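Two-domain protein containing predicted PHP-like metal-dependent phosphoesterase (Bacteroides vulgatus ATCC 8482, PDB 3E38) binds three zinc ions in a PHP-like domain and is probably a metal-dependent phosphoesterase, perhaps acting on nucleic acids, joined to an Ig-like domain. Local coordinates at residues 18-23 and 47-52; 168-173 and 190-195; 211-216 and 236-241. All blocks are in the same frame, centred on the assembly; numbering follows the deposited sequence.

Contact 1: 18-23 and 47-52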
loop_
_atom_site.group_PDB
_atom_site.type_symbol
_atom_site.label_atom_id
_atom_site.label_comp_id
_atom_site.label_asym_id
_atom_site.label_seq_id
_atom_site.Cartn_x
_atom_site.Cartn_y
_atom_site.Cartn_z
ATOM N N THR B 18 -12.092 11.786 -23.743
ATOM C CA THR B 18 -11.385 10.514 -23.487
ATOM C C THR B 18 -12.189 9.581 -22.588
ATOM O O THR B 18 -12.467 9.831 -21.383
ATOM C CB THR B 18 -9.904 10.715 -22.943
ATOM O OG1 THR B 18 -9.097 11.414 -23.914
ATOM C CG2 THR B 18 -9.239 9.357 -22.619
ATOM N N LEU B 19 -12.557 8.475 -23.196
ATOM C CA LEU B 19 -13.298 7.432 -22.488
ATOM C C LEU B 19 -12.418 6.209 -22.240
ATOM O O LEU B 19 -11.548 5.793 -23.087
ATOM C CB LEU B 19 -14.547 7.089 -23.299
ATOM C CG LEU B 19 -15.480 8.246 -23.672
ATOM C CD1 LEU B 19 -16.568 7.758 -24.661
ATOM C CD2 LEU B 19 -16.098 8.931 -22.377
ATOM N N LYS B 20 -12.609 5.640 -21.066
ATOM C CA LYS B 20 -11.803 4.471 -20.631
ATOM C C LYS B 20 -12.650 3.218 -20.709
ATOM O O LYS B 20 -13.663 3.071 -20.008
ATOM C CB LYS B 20 -11.184 4.691 -19.248
ATOM C CG LYS B 20 -10.416 6.032 -19.088
ATOM C CD LYS B 20 -11.298 7.078 -18.433
ATOM C CE LYS B 20 -10.618 8.433 -18.330
ATOM N NZ LYS B 20 -11.396 9.436 -17.532
ATOM N N CYS B 21 -12.260 2.335 -21.627
ATOM C CA CYS B 21 -13.080 1.165 -21.921
ATOM C C CYS B 21 -12.362 -0.176 -21.863
ATOM O O CYS B 21 -11.154 -0.251 -22.125
ATOM C CB CYS B 21 -13.696 1.337 -23.317
ATOM S SG CYS B 21 -14.434 2.965 -23.615
ATOM N N ASP B 22 -13.134 -1.204 -21.472
ATOM C CA ASP B 22 -12.689 -2.622 -21.396
ATOM C C ASP B 22 -13.666 -3.462 -22.213
ATOM O O ASP B 22 -14.804 -3.729 -21.805
ATOM C CB ASP B 22 -12.587 -3.087 -19.949
ATOM C CG ASP B 22 -11.861 -4.405 -19.790
ATOM O OD1 ASP B 22 -11.359 -4.915 -20.812
ATOM O OD2 ASP B 22 -11.785 -4.906 -18.628
ATOM N N PHE B 23 -13.213 -3.870 -23.386
ATOM C CA PHE B 23 -14.104 -4.514 -24.359
ATOM C C PHE B 23 -14.062 -6.032 -24.354
ATOM O O PHE B 23 -14.453 -6.678 -25.317
ATOM C CB PHE B 23 -13.743 -4.010 -25.763
ATOM C CG PHE B 23 -13.939 -2.518 -25.962
ATOM C CD1 PHE B 23 -15.185 -1.945 -25.786
ATOM C CD2 PHE B 23 -12.903 -1.724 -26.386
ATOM C CE1 PHE B 23 -15.384 -0.624 -26.006
ATOM C CE2 PHE B 23 -13.091 -0.379 -26.605
ATOM C CZ PHE B 23 -14.327 0.168 -26.406
ATOM N N GLY B 47 -13.015 3.709 -12.513
ATOM C CA GLY B 47 -13.104 4.930 -13.340
ATOM C C GLY B 47 -13.293 4.726 -14.841
ATOM O O GLY B 47 -12.953 5.575 -15.679
ATOM N N LEU B 48 -13.834 3.562 -15.154
ATOM C CA LEU B 48 -14.107 3.180 -16.515
ATOM C C LEU B 48 -15.380 3.823 -16.874
ATOM O O LEU B 48 -16.155 4.171 -16.004
ATOM C CB LEU B 48 -14.269 1.668 -16.661
ATOM C CG LEU B 48 -13.129 0.708 -16.466
ATOM C CD1 LEU B 48 -13.567 -0.650 -17.082
ATOM C CD2 LEU B 48 -11.927 1.254 -17.140
ATOM N N ASP B 49 -15.588 3.937 -18.183
ATOM C CA ASP B 49 -16.795 4.535 -18.760
ATOM C C ASP B 49 -17.691 3.523 -19.474
ATOM O O ASP B 49 -18.922 3.678 -19.593
ATOM C CB ASP B 49 -16.391 5.600 -19.773
ATOM C CG ASP B 49 -15.674 6.767 -19.129
ATOM O OD1 ASP B 49 -16.239 7.390 -18.212
ATOM O OD2 ASP B 49 -14.563 7.086 -19.567
ATOM N N ALA B 50 -17.049 2.479 -19.957
ATOM C CA ALA B 50 -17.725 1.492 -20.772
ATOM C C ALA B 50 -17.055 0.126 -20.722
ATOM O O ALA B 50 -15.820 -0.015 -20.581
ATOM C CB ALA B 50 -17.835 2.008 -22.233
ATOM N N ILE B 51 -17.907 -0.873 -20.869
ATOM C CA ILE B 51 -17.473 -2.251 -20.863
ATOM C C ILE B 51 -18.307 -3.096 -21.763
ATOM O O ILE B 51 -19.387 -2.745 -22.127
ATOM C CB ILE B 51 -17.605 -2.897 -19.431
ATOM C CG1 ILE B 51 -19.063 -3.000 -19.024
ATOM C CG2 ILE B 51 -16.804 -2.123 -18.376
ATOM C CD1 ILE B 51 -19.296 -3.673 -17.645
ATOM N N SER B 52 -17.758 -4.234 -22.112
ATOM C CA SER B 52 -18.486 -5.247 -22.826
ATOM C C SER B 52 -18.188 -6.596 -22.171
ATOM O O SER B 52 -17.035 -7.042 -22.178
ATOM C CB SER B 52 -18.063 -5.263 -24.303
ATOM O OG SER B 52 -18.837 -6.180 -25.071
HETATM O O HOH W 1 -13.784 9.454 -19.016
HETATM O O HOH W 2 -12.300 7.997 -15.171
#
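D49 binds K20 twice, once with its carboxylate and once with its backbone N. K20 N donates to D49 OD2 at 2.9 Å, meeting the anti lone pair of that oxygen, while D49 N returns a nearly straight bond of 2.8 Å to K20 O. CB of D49 points toward the neighbouring strand, and with CG anti to the carbonyl carbon (chi1 -65°) the carboxylate stays beside the D49 backbone N, with OD2 within reach of K20 N. OD2 also lies 3.7 Å from L19 CD2, the two side chains crossing at about a right angle. The K20 chain bends at chi2 (97°), laying CD 3.5 Å from G47 O; NZ stays 4.4 Å from D49 OD2, too far for a salt bridge, and one water joins NZ, OD2 and T18 O, while NZ also bonds to I8 O. Replacing D49 by an alanine would probably leave K20 N without its acceptor, cost the water one of its two acceptors and deprive R221 of its salt-bridge partner. The segments form the parallel pairing of a beta-alpha-beta unit, strand 17-22, helix 36-45 and strand 50-56, with D22 N bonded to A50 O and S52 N to D22 O. C21 SG packs on A50 CB at 3.8 Å on one face. On the other, L48 CD1 rests 3.9 Å from D22 CB, whose carboxylate is held by R211 and S193.

Contact 2: 168-173 and 190-195. With ZN (zinc ion), chain I.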
loop_
_atom_site.group_PDB
_atom_site.type_symbol
_atom_site.label_atom_id
_atom_site.label_comp_id
_atom_site.label_asym_id
_atom_site.label_seq_id
_atom_site.Cartn_x
_atom_site.Cartn_y
_atom_site.Cartn_z
ATOM N N VAL B 168 -3.765 -5.411 -29.017
ATOM C CA VAL B 168 -2.286 -5.172 -29.001
ATOM C C VAL B 168 -1.774 -5.448 -27.596
ATOM O O VAL B 168 -0.567 -5.559 -27.325
ATOM C CB VAL B 168 -1.857 -3.751 -29.467
ATOM C CG1 VAL B 168 -2.050 -3.619 -31.011
ATOM C CG2 VAL B 168 -2.558 -2.623 -28.627
ATOM N N ALA B 169 -2.750 -5.592 -26.720
ATOM C CA ALA B 169 -2.496 -5.870 -25.321
ATOM C C ALA B 169 -3.720 -6.477 -24.639
ATOM O O ALA B 169 -4.800 -5.945 -24.715
ATOM C CB ALA B 169 -2.024 -4.613 -24.625
ATOM N N ASN B 170 -3.493 -7.629 -24.007
ATOM C CA ASN B 170 -4.510 -8.425 -23.279
ATOM C C ASN B 170 -4.017 -8.811 -21.890
ATOM O O ASN B 170 -3.082 -9.585 -21.724
ATOM C CB ASN B 170 -4.866 -9.688 -24.090
ATOM C CG ASN B 170 -6.058 -10.462 -23.530
ATOM O OD1 ASN B 170 -6.010 -10.912 -22.408
ATOM N ND2 ASN B 170 -7.109 -10.671 -24.349
ATOM N N GLY B 171 -4.655 -8.263 -20.886
ATOM C CA GLY B 171 -4.246 -8.534 -19.512
ATOM C C GLY B 171 -2.784 -8.167 -19.386
ATOM O O GLY B 171 -2.406 -7.052 -19.653
ATOM N N HIS B 172 -1.962 -9.132 -18.997
ATOM C CA HIS B 172 -0.529 -8.896 -18.780
ATOM C C HIS B 172 0.272 -9.293 -20.021
ATOM O O HIS B 172 1.466 -9.388 -19.980
ATOM C CB HIS B 172 -0.076 -9.596 -17.509
ATOM C CG HIS B 172 -0.777 -9.081 -16.274
ATOM N ND1 HIS B 172 -0.603 -7.794 -15.828
ATOM C CD2 HIS B 172 -1.685 -9.648 -15.439
ATOM C CE1 HIS B 172 -1.337 -7.597 -14.738
ATOM N NE2 HIS B 172 -2.004 -8.708 -14.473
ATOM N N LEU B 173 -0.423 -9.444 -21.133
ATOM C CA LEU B 173 0.228 -9.840 -22.434
ATOM C C LEU B 173 0.260 -8.699 -23.420
ATOM O O LEU B 173 -0.771 -8.201 -23.816
ATOM C CB LEU B 173 -0.456 -11.077 -23.070
ATOM C CG LEU B 173 0.055 -11.641 -24.434
ATOM C CD1 LEU B 173 1.562 -12.003 -24.454
ATOM C CD2 LEU B 173 -0.769 -12.848 -24.884
ATOM N N ILE B 190 -6.503 -2.147 -29.936
ATOM C CA ILE B 190 -7.321 -2.445 -28.766
ATOM C C ILE B 190 -6.548 -2.967 -27.568
ATOM O O ILE B 190 -5.597 -3.709 -27.681
ATOM C CB ILE B 190 -8.413 -3.506 -29.079
ATOM C CG1 ILE B 190 -9.398 -3.022 -30.126
ATOM C CG2 ILE B 190 -9.247 -3.822 -27.790
ATOM C CD1 ILE B 190 -10.330 -1.918 -29.638
ATOM N N GLY B 191 -7.034 -2.618 -26.393
ATOM C CA GLY B 191 -6.446 -3.163 -25.187
ATOM C C GLY B 191 -7.500 -3.503 -24.156
ATOM O O GLY B 191 -8.335 -2.672 -23.799
ATOM N N THR B 192 -7.432 -4.733 -23.675
ATOM C CA THR B 192 -8.451 -5.237 -22.750
ATOM C C THR B 192 -7.887 -6.068 -21.621
ATOM O O THR B 192 -6.725 -6.418 -21.612
ATOM C CB THR B 192 -9.476 -6.080 -23.491
ATOM O OG1 THR B 192 -8.858 -7.301 -23.867
ATOM C CG2 THR B 192 -9.956 -5.375 -24.762
ATOM N N SER B 193 -8.760 -6.357 -20.662
ATOM C CA SER B 193 -8.380 -7.114 -19.490
ATOM C C SER B 193 -8.519 -8.598 -19.765
ATOM O O SER B 193 -7.652 -9.370 -19.444
ATOM C CB SER B 193 -9.224 -6.749 -18.261
ATOM O OG SER B 193 -10.558 -7.194 -18.348
ATOM N N ASP B 194 -9.610 -8.986 -20.402
ATOM C CA ASP B 194 -9.878 -10.403 -20.600
ATOM C C ASP B 194 -10.018 -11.036 -19.213
ATOM O O ASP B 194 -9.691 -12.196 -18.970
ATOM C CB ASP B 194 -8.766 -11.065 -21.447
ATOM C CG ASP B 194 -9.230 -12.365 -22.082
ATOM O OD1 ASP B 194 -10.350 -12.808 -21.707
ATOM O OD2 ASP B 194 -8.529 -12.929 -22.983
ATOM N N ILE B 195 -10.530 -10.229 -18.292
ATOM C CA ILE B 195 -10.682 -10.650 -16.884
ATOM C C ILE B 195 -11.627 -11.816 -16.666
ATOM O O ILE B 195 -12.715 -11.820 -17.188
ATOM C CB ILE B 195 -11.065 -9.434 -15.961
ATOM C CG1 ILE B 195 -10.911 -9.828 -14.496
ATOM C CG2 ILE B 195 -12.429 -8.824 -16.340
ATOM C CD1 ILE B 195 -9.411 -9.909 -14.065
HETATM ZN ZN ZN I . -11.693 -13.995 -23.394
HETATM O O HOH W 3 -10.156 -14.380 -24.796
#
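N170 and D194 meet through their side chains next to a zinc ion: N170 ND2 donates to D194 OD2 at 3.0 Å, while D194 OD1 binds the metal at 2.5 Å. OD1 takes the zinc and OD2 takes the amide. The amide hydrogen bond is bent, at 146°, and reaches OD2 on its anti side but out of the carboxylate plane; the amide and carboxylate planes are 67° apart. N170 carries CG anti to its backbone N (chi1 -171°), which sends the amide across to D194. E167 accepts a second bond from ND2 and probably helps to fix the amide's rotation; N170 is thus a second-shell residue behind the ligand D194, with E167 behind it in turn. H24, H26 and E93 also bind this zinc, as does a water 2.1 Å from it. The strand end and the loop after it thereby carry a ligand of the PHP-like zinc site.

Backbone bonds carry the rest of the pairing. V168 N donates to I190 O, T192 N to A169 O at 3.1 Å, and G171 N to T192 O at 2.9 Å, the parallel ladder expected from the A169-G191 and N170-T192 bridges. At its end a type II' turn from N170 to L173 has G171 at its second position; a CB there would come within about 3.2 Å of S193 O. S193 OG accepts from I195 N, forming an ST turn just after the strand, and is also hydrogen-bonded to D22 OD2.

Around the ladder, V168 CG2 lies against the carbonyl oxygen I190 O at 3.4 Å. V168 also touches A178 and I179 of helix 176-185, which lies in the crossover between parallel strands 165-170 and 188-192, and it meets A237 of strand 235-239, while A169 packs on F239 of that same strand.

Contact 3: 211-216 and 236-241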
loop_
_atom_site.group_PDB
_atom_site.type_symbol
_atom_site.label_atom_id
_atom_site.label_comp_id
_atom_site.label_asym_id
_atom_site.label_seq_id
_atom_site.Cartn_x
_atom_site.Cartn_y
_atom_site.Cartn_z
ATOM N N ARG B 211 -5.935 -2.155 -14.694
ATOM C CA ARG B 211 -6.385 -3.122 -15.660
ATOM C C ARG B 211 -6.006 -2.632 -17.032
ATOM O O ARG B 211 -6.097 -1.450 -17.299
ATOM C CB ARG B 211 -7.899 -3.355 -15.581
ATOM C CG ARG B 211 -8.752 -2.342 -16.342
ATOM C CD ARG B 211 -10.134 -2.901 -16.626
ATOM N NE ARG B 211 -10.956 -2.820 -15.438
ATOM C CZ ARG B 211 -12.112 -3.429 -15.266
ATOM N NH1 ARG B 211 -12.610 -4.204 -16.208
ATOM N NH2 ARG B 211 -12.763 -3.257 -14.121
ATOM N N THR B 212 -5.556 -3.542 -17.887
ATOM C CA THR B 212 -5.264 -3.200 -19.281
ATOM C C THR B 212 -6.555 -2.727 -19.918
ATOM O O THR B 212 -7.620 -3.295 -19.732
ATOM C CB THR B 212 -4.666 -4.404 -20.001
ATOM O OG1 THR B 212 -3.437 -4.704 -19.345
ATOM C CG2 THR B 212 -4.415 -4.141 -21.481
HETATM N N MSE B 213 -6.477 -1.634 -20.625
HETATM C CA MSE B 213 -7.693 -1.070 -21.169
HETATM C C MSE B 213 -7.468 -0.268 -22.414
HETATM O O MSE B 213 -6.381 -0.204 -22.923
HETATM C CB MSE B 213 -8.318 -0.146 -20.116
HETATM C CG MSE B 213 -7.477 1.107 -19.826
HETATM SE SE MSE B 213 -8.259 2.222 -18.410
HETATM C CE MSE B 213 -7.934 0.990 -16.929
ATOM N N THR B 214 -8.541 0.341 -22.903
ATOM C CA THR B 214 -8.459 1.182 -24.127
ATOM C C THR B 214 -8.968 2.587 -23.907
ATOM O O THR B 214 -10.050 2.817 -23.358
ATOM C CB THR B 214 -9.248 0.588 -25.334
ATOM O OG1 THR B 214 -8.830 -0.744 -25.581
ATOM C CG2 THR B 214 -9.065 1.404 -26.585
ATOM N N PHE B 215 -8.123 3.532 -24.265
ATOM C CA PHE B 215 -8.537 4.923 -24.301
ATOM C C PHE B 215 -9.225 5.150 -25.651
ATOM O O PHE B 215 -8.626 4.900 -26.736
ATOM C CB PHE B 215 -7.370 5.918 -24.151
ATOM C CG PHE B 215 -6.724 5.911 -22.816
ATOM C CD1 PHE B 215 -7.365 5.338 -21.734
ATOM C CD2 PHE B 215 -5.522 6.588 -22.611
ATOM C CE1 PHE B 215 -6.771 5.336 -20.481
ATOM C CE2 PHE B 215 -4.920 6.613 -21.350
ATOM C CZ PHE B 215 -5.542 5.983 -20.292
ATOM N N VAL B 216 -10.483 5.593 -25.574
ATOM C CA VAL B 216 -11.300 5.897 -26.757
ATOM C C VAL B 216 -11.610 7.396 -26.829
ATOM O O VAL B 216 -12.214 7.978 -25.915
ATOM C CB VAL B 216 -12.623 5.066 -26.798
ATOM C CG1 VAL B 216 -13.386 5.272 -28.123
ATOM C CG2 VAL B 216 -12.354 3.560 -26.598
ATOM N N ALA B 236 -6.188 4.226 -28.175
ATOM C CA ALA B 236 -4.828 3.919 -27.687
ATOM C C ALA B 236 -4.982 2.903 -26.590
ATOM O O ALA B 236 -5.883 3.021 -25.743
ATOM C CB ALA B 236 -4.089 5.158 -27.166
ATOM N N ALA B 237 -4.146 1.878 -26.636
ATOM C CA ALA B 237 -4.118 0.853 -25.586
ATOM C C ALA B 237 -3.184 1.259 -24.407
ATOM O O ALA B 237 -2.052 1.668 -24.566
ATOM C CB ALA B 237 -3.735 -0.516 -26.164
ATOM N N TYR B 238 -3.734 1.126 -23.223
ATOM C CA TYR B 238 -3.078 1.431 -21.971
ATOM C C TYR B 238 -2.828 0.152 -21.226
ATOM O O TYR B 238 -3.728 -0.495 -20.729
ATOM C CB TYR B 238 -3.965 2.337 -21.159
ATOM C CG TYR B 238 -3.360 2.823 -19.860
ATOM C CD1 TYR B 238 -2.004 3.113 -19.745
ATOM C CD2 TYR B 238 -4.169 3.068 -18.757
ATOM C CE1 TYR B 238 -1.487 3.565 -18.573
ATOM C CE2 TYR B 238 -3.650 3.530 -17.605
ATOM C CZ TYR B 238 -2.321 3.784 -17.497
ATOM O OH TYR B 238 -1.812 4.281 -16.284
ATOM N N PHE B 239 -1.553 -0.149 -21.151
ATOM C CA PHE B 239 -1.022 -1.406 -20.667
ATOM C C PHE B 239 0.131 -1.183 -19.736
ATOM O O PHE B 239 1.194 -0.724 -20.155
ATOM C CB PHE B 239 -0.516 -2.181 -21.894
ATOM C CG PHE B 239 0.230 -3.431 -21.550
ATOM C CD1 PHE B 239 -0.451 -4.587 -21.201
ATOM C CD2 PHE B 239 1.606 -3.444 -21.533
ATOM C CE1 PHE B 239 0.224 -5.703 -20.863
ATOM C CE2 PHE B 239 2.282 -4.586 -21.218
ATOM C CZ PHE B 239 1.584 -5.713 -20.885
ATOM N N HIS B 240 -0.068 -1.494 -18.456
ATOM C CA HIS B 240 1.004 -1.302 -17.520
ATOM C C HIS B 240 1.371 0.166 -17.649
ATOM O O HIS B 240 0.501 1.018 -17.529
ATOM C CB HIS B 240 2.153 -2.255 -17.877
ATOM C CG HIS B 240 1.840 -3.702 -17.557
ATOM N ND1 HIS B 240 2.787 -4.699 -17.540
ATOM C CD2 HIS B 240 0.683 -4.290 -17.154
ATOM C CE1 HIS B 240 2.217 -5.849 -17.218
ATOM N NE2 HIS B 240 0.936 -5.630 -16.978
ATOM N N GLU B 241 2.635 0.447 -17.940
ATOM C CA GLU B 241 3.152 1.833 -18.055
ATOM C C GLU B 241 3.173 2.295 -19.485
ATOM O O GLU B 241 3.552 3.451 -19.789
ATOM C CB GLU B 241 4.562 1.990 -17.422
ATOM C CG GLU B 241 4.534 1.831 -15.901
ATOM C CD GLU B 241 5.862 2.150 -15.182
ATOM O OE1 GLU B 241 6.933 2.295 -15.840
ATOM O OE2 GLU B 241 5.818 2.247 -13.929
HETATM O O HOH W 4 -2.338 -2.937 -17.571
#
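Y238 CB sits over one face of the F215 ring, 4.2 Å from its centroid and 17° off the ring normal, a CH-pi contact displaced toward the rim. The two rings themselves meet obliquely, planes at 36°, with F215 CZ 3.6 Å from Y238 CD2. At the edge of the Y238 ring, near its plane, lies M213 CG; M213 is a selenomethionine whose side chain runs alongside Y238 and points the same way. Y238 lies on the same face as M213, F215 and A236, and with CG anti to the backbone N (chi1 -176°) its ring lies beside its own carbonyl carbon, where CD2 meets F215. H210 stacks on the same tyrosine ring. The F239 ring has T212 CG2 at its edge, in plane, 4.0 Å from CD1, and one of its faces is met by H240 CG. In turn F239 CZ lies over the centre of the H240 imidazole, 3.6 Å above its plane.

An antiparallel ladder sets these side chains in place. M213 and Y238 form a hydrogen-bonded pair, each N to the other's O at 3.0 Å, and F215 with A236 is a second, in which F215 N reaches A236 O at 2.7 Å nearly along the C=O axis. T214 and A237 between them are a non-hydrogen-bonded pair on the opposite face. A water donates to T212 OG1 and accepts from H240 N, bridging the segments beyond the M213-Y238 pair, and G171 O is bonded to the same hydroxyl.

Two antiparallel strands linked through helix 223-231 thus extend the mixed sheet: strand 213-218 also pairs with strand 17-22, and strand 235-239 with strand 242-244, whose L243 touches F215, A236 and Y238. A237, on the face of T214, touches strand 165-170, as do T212 and F239.

All three contacts belong to one mixed sheet, and D22 of contact 1 ties it to both others: its OD2 lies 2.6 Å from S193 OG of contact 2 and forms a salt bridge of 2.7 Å with R211 NH1 of contact 3. L19 O, 2.7 Å from V216 N, carries the sheet from contact 1 into contact 3. Contacts 2 and 3, their centres about 8 Å apart, are joined where T212 OG1 lies 2.6 Å from G171 O and T214 OG1 2.7 Å from G191 O. Contact 2 alone supplies a zinc ligand, D194; the D22 side chain stands about 9 Å from a zinc ion, and that of R211 about 12 Å.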